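Dihydrodipicolinate synthase (Oceanobacillus iheyensis HTE831, PDB 3D0C) probably catalyses the condensation of pyruvate with aspartate semialdehyde, the 4-hydroxy-tetrahydrodipicolinate synthase step of lysine biosynthesis. Local coordinates at residues W239-W242 against E243-P247. The protein carries 1 engineered substitution. Residues are numbered along the deposited sequence; the frame is centred on the assembly and turned at random.
Sequences WDVW and EDVVP
V246, one turn further along the helix, lays its CG2 methyl over one face of the W242 indole in a CH-pi contact. The methyl sits 3.6 Å from the centroid of the five-membered ring and only 16° off its normal. With CG anti to the backbone N (chi1 172°), the indole runs alongside the V246 side chain, the two pointing the same way. W239 CE3 lies over the opposite face, 3.7 Å above the plane and nearer the ring's margin than its centre, while W242 NE1 is spent on the carbonyl of K198. Replacing W242 by an alanine would probably leave the K198 carbonyl without its indole donor and the V246 methyl and W239 ring without the flat surface between them. The exposed acids D240 and E243 lie side by side, with D240 OD1 3.9 Å from E243 OE1, a like-charged pair probably eased by solvent. D244 instead turns its carboxylate to a salt bridge with K222. On the buried flank V241 CG1 and V245 CG1 are 4.5 Å apart, facing helix 220-232. Beneath the side chains V246 N donates to W242 O at 3.0 Å, whereas V245 N, bonded to V241 O at 3.1 Å, makes a second, weak bond to W242 O. P247, whose ring nitrogen carries no hydrogen, cannot make the next turn bond, and the helix kinks there. Such i to i+3 and i to i+4 contacts are characteristic of an alpha-helix, here helix 235-257, which follows the eight-stranded TIM barrel of the DapA family and packs on helices 196-206 and 220-232.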
loop_
_atom_site.group_PDB
_atom_site.type_symbol
_atom_site.label_atom_id
_atom_site.label_comp_id
_atom_site.label_asym_id
_atom_site.label_seq_id
_atom_site.Cartn_x
_atom_site.Cartn_y
_atom_site.Cartn_z
ATOM N N TRP A 239 -9.755 13.239 -30.027
ATOM C CA TRP A 239 -9.492 14.442 -29.249
ATOM C C TRP A 239 -10.771 15.079 -28.700
ATOM O O TRP A 239 -10.765 15.612 -27.595
ATOM C CB TRP A 239 -8.736 15.468 -30.103
ATOM C CG TRP A 239 -7.337 15.059 -30.468
ATOM C CD1 TRP A 239 -6.675 15.355 -31.628
ATOM C CD2 TRP A 239 -6.417 14.307 -29.662
ATOM N NE1 TRP A 239 -5.401 14.836 -31.595
ATOM C CE2 TRP A 239 -5.215 14.190 -30.399
ATOM C CE3 TRP A 239 -6.487 13.728 -28.389
ATOM C CZ2 TRP A 239 -4.097 13.509 -29.907
ATOM C CZ3 TRP A 239 -5.376 13.054 -27.900
ATOM C CH2 TRP A 239 -4.196 12.953 -28.657
ATOM N N ASP A 240 -11.860 15.045 -29.464
ATOM C CA ASP A 240 -13.118 15.633 -28.989
ATOM C C ASP A 240 -13.676 14.863 -27.781
ATOM O O ASP A 240 -14.079 15.473 -26.789
ATOM C CB ASP A 240 -14.169 15.650 -30.108
ATOM C CG ASP A 240 -13.949 16.777 -31.115
ATOM O OD1 ASP A 240 -13.154 17.710 -30.848
ATOM O OD2 ASP A 240 -14.589 16.731 -32.184
ATOM N N VAL A 241 -13.709 13.533 -27.862
ATOM C CA VAL A 241 -14.236 12.739 -26.745
ATOM C C VAL A 241 -13.315 12.893 -25.547
ATOM O O VAL A 241 -13.773 12.987 -24.404
ATOM C CB VAL A 241 -14.347 11.232 -27.085
ATOM C CG1 VAL A 241 -14.948 10.466 -25.895
ATOM C CG2 VAL A 241 -15.214 11.040 -28.318
ATOM N N TRP A 242 -12.017 12.928 -25.835
ATOM C CA TRP A 242 -10.971 13.079 -24.830
ATOM C C TRP A 242 -11.171 14.358 -24.023
ATOM O O TRP A 242 -11.179 14.325 -22.792
ATOM C CB TRP A 242 -9.604 13.101 -25.525
ATOM C CG TRP A 242 -8.446 13.447 -24.651
ATOM C CD1 TRP A 242 -7.858 12.658 -23.703
ATOM C CD2 TRP A 242 -7.708 14.671 -24.665
ATOM N NE1 TRP A 242 -6.797 13.314 -23.130
ATOM C CE2 TRP A 242 -6.682 14.554 -23.704
ATOM C CE3 TRP A 242 -7.813 15.858 -25.402
ATOM C CZ2 TRP A 242 -5.766 15.579 -23.459
ATOM C CZ3 TRP A 242 -6.901 16.877 -25.157
ATOM C CH2 TRP A 242 -5.891 16.729 -24.192
ATOM N N GLU A 243 -11.326 15.485 -24.716
ATOM C CA GLU A 243 -11.535 16.770 -24.048
ATOM C C GLU A 243 -12.804 16.751 -23.208
ATOM O O GLU A 243 -12.900 17.440 -22.188
ATOM C CB GLU A 243 -11.698 17.907 -25.062
ATOM C CG GLU A 243 -10.604 18.039 -26.080
ATOM C CD GLU A 243 -10.822 19.253 -26.956
ATOM O OE1 GLU A 243 -11.932 19.392 -27.513
ATOM O OE2 GLU A 243 -9.886 20.065 -27.082
ATOM N N ASP A 244 -13.779 15.971 -23.661
ATOM C CA ASP A 244 -15.073 15.868 -22.994
ATOM C C ASP A 244 -15.045 15.095 -21.675
ATOM O O ASP A 244 -15.786 15.428 -20.749
ATOM C CB ASP A 244 -16.091 15.226 -23.948
ATOM C CG ASP A 244 -17.518 15.287 -23.417
ATOM O OD1 ASP A 244 -17.989 16.400 -23.098
ATOM O OD2 ASP A 244 -18.173 14.223 -23.330
ATOM N N VAL A 245 -14.190 14.079 -21.577
ATOM C CA VAL A 245 -14.122 13.272 -20.357
ATOM C C VAL A 245 -12.980 13.623 -19.404
ATOM O O VAL A 245 -13.022 13.269 -18.218
ATOM C CB VAL A 245 -14.022 11.772 -20.692
ATOM C CG1 VAL A 245 -15.231 11.339 -21.499
ATOM C CG2 VAL A 245 -12.733 11.490 -21.452
ATOM N N VAL A 246 -11.964 14.316 -19.907
ATOM C CA VAL A 246 -10.827 14.699 -19.072
ATOM C C VAL A 246 -11.249 15.400 -17.776
ATOM O O VAL A 246 -10.703 15.115 -16.707
ATOM C CB VAL A 246 -9.840 15.596 -19.854
ATOM C CG1 VAL A 246 -8.897 16.307 -18.893
ATOM C CG2 VAL A 246 -9.026 14.737 -20.823
ATOM N N PRO A 247 -12.231 16.319 -17.847
ATOM C CA PRO A 247 -12.695 17.036 -16.650
ATOM C C PRO A 247 -13.131 16.093 -15.524
ATOM O O PRO A 247 -12.945 16.393 -14.343
ATOM C CB PRO A 247 -13.856 17.873 -17.181
ATOM C CG PRO A 247 -13.427 18.162 -18.599
ATOM C CD PRO A 247 -12.945 16.800 -19.045
#